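Local coordinates for SusD superfamily protein (Bacteroides thetaiotaomicron VPI-5482, PDB 3HDX) that probably binds polysaccharide at the outer membrane as a SusD homologue, in the service of carbohydrate uptake, at residues A[137-140]-A[141-145]; A[149-152]-A[153-156]; A[386-389]-A[390-393]. All coordinates share one frame; numbering follows the deposited sequence.

Contact 1. Residues A[137-140]-A[141-145]; sequences YSYD and NGTFP
With its CG between the backbone N and the carbonyl carbon (chi1 56°), Tyr139 lays its ring over Pro145, while a similar first torsion in Thr143 (74°) turns OG1 back onto Asp140 O. Both groups flank a type II beta turn that runs from Asp140 to Thr143, in the surface loop between helices 104-129 and 152-169. Gly142 takes the third place of the turn, with backbone angles at which a side chain would jam against the carbonyl O before it. Pro145 CD stands 3.8 Å from the centroid of the Tyr139 ring, almost on its normal, a CH-pi contact. Phe144 brings its edge toward the face of the same ring in an offset edge-to-face pair, planes at 82°, and also packs on Tyr79 of helix 76-91. At the edge of the Tyr139 ring, CE2 lies 3.2 Å from Thr143 O. Replacing Tyr139 by alanine would probably leave Pro145 CD without its aromatic face and the edge of Phe144 without this ring to meet. Tyr137 adds its phenol tip, OH 3.4 Å from Pro145 CB. Two donors of one residue grip Asp140 O: Thr143 N at 3.1 Å and, closer, Thr143 OG1 at 2.6 Å.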
ATOM      1  N   TYR A 137     -15.892  11.843  13.891  1.00 13.32           N
ATOM      2  CA  TYR A 137     -16.648  11.371  15.055  1.00 13.29           C
ATOM      3  C   TYR A 137     -17.456  10.136  14.690  1.00 13.31           C
ATOM      4  O   TYR A 137     -17.752   9.922  13.499  1.00 13.36           O
ATOM      5  CB  TYR A 137     -17.560  12.503  15.520  1.00 13.89           C
ATOM      6  CG  TYR A 137     -18.517  13.024  14.451  1.00 14.47           C
ATOM      7  CD1 TYR A 137     -18.112  13.999  13.548  1.00 14.24           C
ATOM      8  CD2 TYR A 137     -19.824  12.506  14.330  1.00 14.93           C
ATOM      9  CE1 TYR A 137     -18.939  14.427  12.546  1.00 13.36           C
ATOM     10  CE2 TYR A 137     -20.676  12.971  13.350  1.00 15.03           C
ATOM     11  CZ  TYR A 137     -20.246  13.931  12.473  1.00 14.54           C
ATOM     12  OH  TYR A 137     -21.072  14.405  11.499  1.00 16.16           O
ATOM     13  N   SER A 138     -17.869   9.367  15.697  1.00 15.39           N
ATOM     14  CA  SER A 138     -18.629   8.154  15.397  1.00 17.18           C
ATOM     15  C   SER A 138     -20.093   8.453  15.061  1.00 16.43           C
ATOM     16  O   SER A 138     -20.660   9.488  15.459  1.00 16.38           O
ATOM     17  CB  SER A 138     -18.567   7.147  16.527  1.00 19.60           C
ATOM     18  OG  SER A 138     -19.298   7.600  17.629  1.00 22.25           O
ATOM     19  N   TYR A 139     -20.688   7.551  14.296  1.00 16.55           N
ATOM     20  CA  TYR A 139     -22.091   7.676  13.891  1.00 17.67           C
ATOM     21  C   TYR A 139     -22.694   6.281  13.854  1.00 19.11           C
ATOM     22  O   TYR A 139     -21.968   5.297  13.919  1.00 19.42           O
ATOM     23  CB  TYR A 139     -22.230   8.399  12.555  1.00 17.33           C
ATOM     24  CG  TYR A 139     -21.460   7.760  11.436  1.00 16.37           C
ATOM     25  CD1 TYR A 139     -20.115   8.065  11.221  1.00 16.69           C
ATOM     26  CD2 TYR A 139     -22.056   6.813  10.619  1.00 15.46           C
ATOM     27  CE1 TYR A 139     -19.390   7.446  10.199  1.00 18.06           C
ATOM     28  CE2 TYR A 139     -21.348   6.173   9.588  1.00 17.47           C
ATOM     29  CZ  TYR A 139     -20.019   6.503   9.388  1.00 18.02           C
ATOM     30  OH  TYR A 139     -19.345   5.873   8.382  1.00 19.87           O
ATOM     31  N   ASP A 140     -24.020   6.209  13.802  1.00 22.59           N
ATOM     32  CA  ASP A 140     -24.703   4.907  13.796  1.00 27.75           C
ATOM     33  C   ASP A 140     -24.597   4.199  12.470  1.00 29.18           C
ATOM     34  O   ASP A 140     -24.748   4.823  11.413  1.00 28.02           O
ATOM     35  CB  ASP A 140     -26.201   5.076  14.113  1.00 30.50           C
ATOM     36  CG  ASP A 140     -26.462   5.513  15.547  1.00 33.92           C
ATOM     37  OD1 ASP A 140     -25.613   5.332  16.449  1.00 36.50           O
ATOM     38  OD2 ASP A 140     -27.582   6.006  15.791  1.00 37.51           O
ATOM     39  N   ASN A 141     -24.379   2.881  12.527  1.00 33.96           N
ATOM     40  CA  ASN A 141     -24.445   2.022  11.320  1.00 37.67           C
ATOM     41  C   ASN A 141     -25.824   2.176  10.696  1.00 37.32           C
ATOM     42  O   ASN A 141     -26.824   2.327  11.416  1.00 38.42           O
ATOM     43  CB  ASN A 141     -24.239   0.554  11.668  1.00 40.49           C
ATOM     44  CG  ASN A 141     -22.797   0.226  11.923  1.00 42.80           C
ATOM     45  OD1 ASN A 141     -21.971   0.317  11.005  1.00 44.80           O
ATOM     46  ND2 ASN A 141     -22.478  -0.189  13.155  1.00 43.86           N
ATOM     47  N   GLY A 142     -25.857   2.216   9.369  1.00 37.24           N
ATOM     48  CA  GLY A 142     -27.106   2.433   8.629  1.00 36.06           C
ATOM     49  C   GLY A 142     -27.376   3.901   8.364  1.00 34.40           C
ATOM     50  O   GLY A 142     -28.314   4.236   7.650  1.00 35.65           O
ATOM     51  N   THR A 143     -26.574   4.794   8.963  1.00 31.79           N
ATOM     52  CA  THR A 143     -26.700   6.204   8.724  1.00 28.89           C
ATOM     53  C   THR A 143     -25.305   6.662   8.256  1.00 26.62           C
ATOM     54  O   THR A 143     -24.289   5.932   8.395  1.00 27.29           O
ATOM     55  CB  THR A 143     -27.090   6.973   9.993  1.00 30.33           C
ATOM     56  OG1 THR A 143     -25.964   7.064  10.906  1.00 31.86           O
ATOM     57  CG2 THR A 143     -28.296   6.300  10.702  1.00 30.64           C
ATOM     58  N   PHE A 144     -25.286   7.832   7.665  1.00 21.64           N
ATOM     59  CA  PHE A 144     -24.024   8.491   7.328  1.00 19.34           C
ATOM     60  C   PHE A 144     -24.244   9.988   7.496  1.00 18.37           C
ATOM     61  O   PHE A 144     -25.324  10.505   7.129  1.00 18.43           O
ATOM     62  CB  PHE A 144     -23.594   8.150   5.909  1.00 18.87           C
ATOM     63  CG  PHE A 144     -22.212   8.609   5.602  1.00 18.13           C
ATOM     64  CD1 PHE A 144     -21.136   7.891   6.091  1.00 19.86           C
ATOM     65  CD2 PHE A 144     -21.996   9.782   4.863  1.00 18.42           C
ATOM     66  CE1 PHE A 144     -19.806   8.342   5.854  1.00 18.74           C
ATOM     67  CE2 PHE A 144     -20.687  10.235   4.589  1.00 18.83           C
ATOM     68  CZ  PHE A 144     -19.584   9.503   5.088  1.00 19.03           C
ATOM     69  N   PRO A 145     -23.246  10.722   8.067  1.00 17.34           N
ATOM     70  CA  PRO A 145     -23.461  12.165   8.235  1.00 17.22           C
ATOM     71  C   PRO A 145     -23.833  12.895   6.946  1.00 16.16           C
ATOM     72  O   PRO A 145     -23.258  12.596   5.891  1.00 16.83           O
ATOM     73  CB  PRO A 145     -22.094  12.664   8.760  1.00 17.04           C
ATOM     74  CG  PRO A 145     -21.557  11.451   9.509  1.00 17.44           C
ATOM     75  CD  PRO A 145     -21.969  10.282   8.669  1.00 17.01           C
TER

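Contact 2. Residues A[149-152]-A[153-156]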
ATOM      1  N   ARG A 149     -18.605  16.059   0.155  1.00 14.22           N
ATOM      2  CA  ARG A 149     -17.215  15.628   0.047  1.00 14.00           C
ATOM      3  C   ARG A 149     -16.350  16.813   0.496  1.00 14.63           C
ATOM      4  O   ARG A 149     -16.654  17.992   0.189  1.00 17.50           O
ATOM      5  CB  ARG A 149     -16.911  15.228  -1.398  1.00 14.73           C
ATOM      6  CG  ARG A 149     -17.747  14.045  -1.856  1.00 14.85           C
ATOM      7  CD  ARG A 149     -17.658  13.790  -3.326  1.00 14.60           C
ATOM      8  NE  ARG A 149     -16.323  13.326  -3.685  1.00 14.60           N
ATOM      9  CZ  ARG A 149     -15.857  13.215  -4.916  1.00 15.74           C
ATOM     10  NH1 ARG A 149     -16.612  13.534  -5.983  1.00 16.42           N
ATOM     11  NH2 ARG A 149     -14.596  12.840  -5.081  1.00 16.40           N
ATOM     12  N   THR A 150     -15.309  16.510   1.253  1.00 12.54           N
ATOM     13  CA  THR A 150     -14.369  17.516   1.765  1.00 12.76           C
ATOM     14  C   THR A 150     -13.168  17.567   0.836  1.00 12.07           C
ATOM     15  O   THR A 150     -12.727  16.526   0.352  1.00 12.87           O
ATOM     16  CB  THR A 150     -13.927  17.151   3.202  1.00 12.13           C
ATOM     17  OG1 THR A 150     -15.096  16.956   4.020  1.00 13.23           O
ATOM     18  CG2 THR A 150     -13.004  18.249   3.823  1.00 11.82           C
ATOM     19  N   ASP A 151     -12.644  18.772   0.622  1.00 12.15           N
ATOM     20  CA  ASP A 151     -11.461  18.956  -0.201  0.50 13.21           C
ATOM     21  C   ASP A 151     -10.348  17.964   0.227  1.00 12.14           C
ATOM     22  O   ASP A 151     -10.054  17.822   1.419  1.00 12.66           O
ATOM     23  CB  ASP A 151     -10.937  20.379  -0.050  0.50 14.82           C
ATOM     24  CG  ASP A 151      -9.836  20.657  -0.978  0.50 18.35           C
ATOM     25  OD1 ASP A 151     -10.097  20.955  -2.149  0.50 21.11           O
ATOM     26  OD2 ASP A 151      -8.692  20.563  -0.544  0.50 20.48           O
ATOM     27  N   ALA A 152      -9.766  17.279  -0.746  1.00 12.21           N
ATOM     28  CA  ALA A 152      -8.710  16.285  -0.490  1.00 10.87           C
ATOM     29  C   ALA A 152      -7.584  16.877   0.343  1.00 11.57           C
ATOM     30  O   ALA A 152      -7.080  16.189   1.217  1.00 11.96           O
ATOM     31  CB  ALA A 152      -8.156  15.744  -1.800  1.00 13.51           C
ATOM     32  N   GLN A 153      -7.167  18.124   0.067  1.00 12.42           N
ATOM     33  CA  GLN A 153      -6.088  18.760   0.846  0.50 12.43           C
ATOM     34  C   GLN A 153      -6.448  18.845   2.327  1.00 12.62           C
ATOM     35  O   GLN A 153      -5.605  18.588   3.209  1.00 12.11           O
ATOM     36  CB  GLN A 153      -5.755  20.145   0.307  0.50 14.00           C
ATOM     37  CG  GLN A 153      -4.510  20.757   0.907  0.50 15.30           C
ATOM     38  CD  GLN A 153      -4.126  22.048   0.229  0.50 17.92           C
ATOM     39  OE1 GLN A 153      -4.871  22.596  -0.590  0.50 21.54           O
ATOM     40  NE2 GLN A 153      -2.971  22.549   0.576  0.50 19.94           N
ATOM     41  N   THR A 154      -7.707  19.194   2.612  1.00 11.10           N
ATOM     42  CA  THR A 154      -8.189  19.286   4.000  1.00 11.70           C
ATOM     43  C   THR A 154      -8.158  17.918   4.686  1.00 12.41           C
ATOM     44  O   THR A 154      -7.769  17.795   5.853  1.00 11.59           O
ATOM     45  CB  THR A 154      -9.590  19.901   4.026  1.00 12.63           C
ATOM     46  OG1 THR A 154      -9.506  21.183   3.366  1.00 14.86           O
ATOM     47  CG2 THR A 154     -10.119  20.045   5.437  1.00 12.90           C
ATOM     48  N   VAL A 155      -8.558  16.883   3.942  1.00 11.79           N
ATOM     49  CA  VAL A 155      -8.557  15.526   4.481  1.00 11.61           C
ATOM     50  C   VAL A 155      -7.110  15.090   4.775  1.00 11.20           C
ATOM     51  O   VAL A 155      -6.817  14.509   5.831  1.00 12.26           O
ATOM     52  CB  VAL A 155      -9.266  14.538   3.527  1.00 11.16           C
ATOM     53  CG1 VAL A 155      -9.168  13.149   4.059  1.00 11.44           C
ATOM     54  CG2 VAL A 155     -10.732  14.953   3.276  1.00 11.58           C
ATOM     55  N   LEU A 156      -6.196  15.371   3.856  1.00 10.74           N
ATOM     56  CA  LEU A 156      -4.795  14.980   4.077  1.00 11.55           C
ATOM     57  C   LEU A 156      -4.182  15.763   5.231  1.00 10.57           C
ATOM     58  O   LEU A 156      -3.372  15.222   5.993  1.00 11.80           O
ATOM     59  CB  LEU A 156      -4.007  15.131   2.771  1.00 11.26           C
ATOM     60  CG  LEU A 156      -4.441  14.153   1.674  1.00 11.58           C
ATOM     61  CD1 LEU A 156      -3.599  14.391   0.408  1.00 13.72           C
ATOM     62  CD2 LEU A 156      -4.345  12.680   2.115  1.00 12.86           C
TER
HETATM   63  O   HOH W   1      -7.163  22.192  -2.342  1.00 42.09           O
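Thr150 and Asp151 meet the first turn of helix 152-169 across its N-terminus, where Asp151 is the N-cap. The capping bond is made by the side chain as acceptor: with CG anti to the backbone N (chi1 -173°), the carboxylate swings forward and Asp151 OD2 accepts from Gln153 N at 2.9 Å. The N-H...O angle is only 127°, so this bond is weak, and it rests on one of two modelled conformers of Asp151. A carboxylate at this end of a helix is likely to be favoured by the helix dipole.

Backbone bonds then start the regular helix. Val155 N donates to Asp151 O at 3.1 Å, and Leu156 N to Ala152 O at 2.9 Å. Ala152 N, the first N-H after the cap, donates to OD1 of Asp131, from the loop that follows helix 104-129.

The apolar contacts lie apart from the carboxylate. Thr150 CG2 and Thr154 CG2 touch at 3.8 Å, the two side chains crossing at about a right angle, while Thr150 CB meets Val155 CG2 at 3.9 Å. The hydroxyl of Thr150 is engaged elsewhere, with Leu134 N. Ala152, Val155 and Leu156 all pack on Val126, which joins this first turn to helix 104-129.

Solvent supplies the last link. Asp151 and Gln153 lie side by side and point the same way, their carboxylate and amide planes 46° apart. Both were modelled in two conformers, so the water bridge between them is tentative: one water donates to Asp151 OD2 and to Gln153 OE1, each 2.9 Å from the water O.

Contact 3. Residues A[386-389]-A[390-393]. With EDO (1,2-ethanediol), chain G.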
ATOM      1  N   TYR A 386      20.867   6.296  -3.105  1.00 14.07           N
ATOM      2  CA  TYR A 386      19.675   5.540  -2.664  1.00 12.69           C
ATOM      3  C   TYR A 386      19.167   4.597  -3.771  1.00 11.66           C
ATOM      4  O   TYR A 386      18.812   3.466  -3.503  1.00 14.09           O
ATOM      5  CB  TYR A 386      18.600   6.491  -2.133  1.00 12.68           C
ATOM      6  CG  TYR A 386      19.156   7.230  -0.934  1.00 13.41           C
ATOM      7  CD1 TYR A 386      19.392   6.560   0.251  1.00 15.09           C
ATOM      8  CD2 TYR A 386      19.468   8.587  -1.010  1.00 14.86           C
ATOM      9  CE1 TYR A 386      19.966   7.228   1.376  1.00 16.55           C
ATOM     10  CE2 TYR A 386      20.011   9.254   0.061  1.00 15.95           C
ATOM     11  CZ  TYR A 386      20.263   8.575   1.254  1.00 15.59           C
ATOM     12  OH  TYR A 386      20.843   9.296   2.286  1.00 21.21           O
ATOM     13  N   LEU A 387      19.129   5.088  -4.996  1.00 12.26           N
ATOM     14  CA  LEU A 387      18.800   4.257  -6.158  1.00 12.60           C
ATOM     15  C   LEU A 387      19.746   3.055  -6.222  1.00 12.72           C
ATOM     16  O   LEU A 387      19.303   1.913  -6.402  1.00 12.46           O
ATOM     17  CB  LEU A 387      18.915   5.067  -7.454  1.00 12.31           C
ATOM     18  CG  LEU A 387      18.616   4.295  -8.750  1.00 12.48           C
ATOM     19  CD1 LEU A 387      17.229   3.598  -8.728  1.00 12.66           C
ATOM     20  CD2 LEU A 387      18.770   5.178  -9.991  1.00 12.29           C
ATOM     21  N   ASN A 388      21.052   3.317  -6.083  1.00 13.62           N
ATOM     22  CA  ASN A 388      22.041   2.245  -6.133  1.00 13.85           C
ATOM     23  C   ASN A 388      21.877   1.169  -5.068  1.00 14.22           C
ATOM     24  O   ASN A 388      22.195   0.010  -5.327  1.00 14.99           O
ATOM     25  CB  ASN A 388      23.483   2.789  -6.141  1.00 13.84           C
ATOM     26  CG  ASN A 388      23.898   3.342  -7.492  1.00 13.58           C
ATOM     27  OD1 ASN A 388      23.375   2.915  -8.535  1.00 14.48           O
ATOM     28  ND2 ASN A 388      24.852   4.264  -7.496  1.00 15.87           N
HETATM   29  N   MSE A 389      21.384   1.547  -3.883  1.00 14.48           N
HETATM   30  CA  MSE A 389      21.131   0.569  -2.827  1.00 14.75           C
HETATM   31  C   MSE A 389      20.198  -0.538  -3.288  1.00 13.64           C
HETATM   32  O   MSE A 389      20.402  -1.734  -2.973  1.00 15.42           O
HETATM   33  CB  MSE A 389      20.583   1.211  -1.562  1.00 15.05           C
HETATM   34  CG  MSE A 389      21.543   2.069  -0.852  1.00 16.33           C
HETATM   35 SE   MSE A 389      20.772   2.892   0.709  0.75 17.13          SE
HETATM   36  CE  MSE A 389      22.220   4.157   0.996  1.00 21.06           C
ATOM     37  N   ILE A 390      19.165  -0.146  -4.029  1.00 12.82           N
ATOM     38  CA  ILE A 390      18.198  -1.103  -4.545  1.00 13.72           C
ATOM     39  C   ILE A 390      18.807  -1.876  -5.726  1.00 12.84           C
ATOM     40  O   ILE A 390      18.756  -3.120  -5.751  1.00 13.32           O
ATOM     41  CB  ILE A 390      16.900  -0.397  -4.953  1.00 14.99           C
ATOM     42  CG1 ILE A 390      16.360   0.500  -3.757  1.00 17.71           C
ATOM     43  CG2 ILE A 390      15.955  -1.468  -5.570  1.00 15.10           C
ATOM     44  CD1 ILE A 390      16.332  -0.069  -2.407  1.00 18.78           C
ATOM     45  N   ARG A 391      19.404  -1.143  -6.690  1.00 12.18           N
ATOM     46  CA  ARG A 391      19.996  -1.787  -7.880  1.00 12.48           C
ATOM     47  C   ARG A 391      20.990  -2.887  -7.540  1.00 12.78           C
ATOM     48  O   ARG A 391      20.881  -4.018  -8.060  1.00 14.25           O
ATOM     49  CB  ARG A 391      20.684  -0.754  -8.733  1.00 12.69           C
ATOM     50  CG  ARG A 391      19.740   0.200  -9.468  1.00 12.05           C
ATOM     51  CD  ARG A 391      20.559   1.236 -10.238  1.00 13.07           C
ATOM     52  NE  ARG A 391      21.438   0.593 -11.211  1.00 13.44           N
ATOM     53  CZ  ARG A 391      21.095   0.271 -12.466  1.00 12.67           C
ATOM     54  NH1 ARG A 391      19.872   0.545 -12.973  1.00 13.12           N
ATOM     55  NH2 ARG A 391      21.993  -0.349 -13.236  1.00 14.01           N
ATOM     56  N   THR A 392      21.905  -2.572  -6.623  1.00 13.98           N
ATOM     57  CA  THR A 392      22.984  -3.509  -6.278  1.00 14.48           C
ATOM     58  C   THR A 392      22.529  -4.705  -5.443  1.00 15.49           C
ATOM     59  O   THR A 392      23.349  -5.631  -5.226  1.00 18.07           O
ATOM     60  CB  THR A 392      24.183  -2.802  -5.623  1.00 15.83           C
ATOM     61  OG1 THR A 392      23.774  -2.242  -4.382  1.00 17.84           O
ATOM     62  CG2 THR A 392      24.740  -1.706  -6.555  1.00 16.49           C
ATOM     63  N   ASN A 393      21.286  -4.689  -4.906  1.00 13.32           N
ATOM     64  CA  ASN A 393      20.719  -5.876  -4.263  1.00 13.54           C
ATOM     65  C   ASN A 393      19.835  -6.674  -5.246  1.00 12.30           C
ATOM     66  O   ASN A 393      19.168  -7.646  -4.852  1.00 13.43           O
ATOM     67  CB  ASN A 393      19.931  -5.547  -3.021  1.00 14.28           C
ATOM     68  CG  ASN A 393      19.883  -6.707  -2.025  1.00 16.47           C
ATOM     69  OD1 ASN A 393      20.861  -7.465  -1.853  1.00 17.55           O
ATOM     70  ND2 ASN A 393      18.755  -6.839  -1.342  1.00 15.55           N
TER
HETATM   71  C1  EDO G 606      21.591  -0.942 -16.679  1.00 25.56           C
HETATM   72  O1  EDO G 606      21.098  -1.892 -15.709  1.00 19.88           O
HETATM   73  C2  EDO G 606      22.273  -1.621 -17.854  1.00 26.11           C
HETATM   74  O2  EDO G 606      21.360  -2.494 -18.537  1.00 27.57           O
HETATM   75  O   HOH W   2      22.506  -2.910  -1.686  1.00 33.63           O
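Asn388 O is gripped twice by Thr392 near the C-terminal end of helix 380-391: Thr392 N donates to it at 2.9 Å, as does Thr392 OG1, also at 2.9 Å. The two donors reach the oxygen from opposite faces of the carbonyl plane. What folds the hydroxyl back onto the preceding turn is the first torsion of Thr392, which sets OG1 between its own backbone N and carbonyl carbon (chi1 64°). The same hydroxyl takes a bond from a water, and this water also donates to Met389 O at 2.7 Å, tying the next carbonyl into the network as the helix runs out.

One residue earlier, Arg391 N points almost straight at Leu387 O, 3.1 Å away, with the N-H...O angle at 174° and the donor in the carbonyl plane. The side chain of Arg391 then runs past Leu387 and Asn388. Its CD lies 3.9 Å from Leu387 CG and 3.7 Å from Asn388 OD1, the amide and guanidinium planes being 68° apart. The chain bends at the CG-CD bond, and the polar ends part company: Asn388 OD1 accepts from Val399 N, and Arg391 NE donates to Arg397 O. Arg391 NH2 reaches a 1,2-ethanediol, O1 at 3.0 Å near the guanidinium plane; the diol, probably from the crystallisation liquor, is also bound by Asn306.

Within the fold, Tyr386 and Leu387 pack on helix 363-376, while Leu387, Ile390 and Arg391 meet helix 409-423, so this helix end touches both neighbours.

Contacts 1 and 2 follow closely along the chain, in the connection from helix 104-129 into helix 152-169: the turn at 137-145 comes first, and the capped helix start at 149-156 takes over, with centres about 19 Å apart and no direct touch. Both fall in the N-terminal part of this SusD-like chain. Contact 3 belongs to its later, C-terminal part, at the finish of a helix where contact 2 is at a beginning. It lies on the opposite side of the chain's centre from contact 1, about 47 Å between centres, and its nearest atoms are about 24 Å from those of contact 2. Of the three, contact 3 holds the 1,2-ethanediol, which by itself does not establish a sugar site.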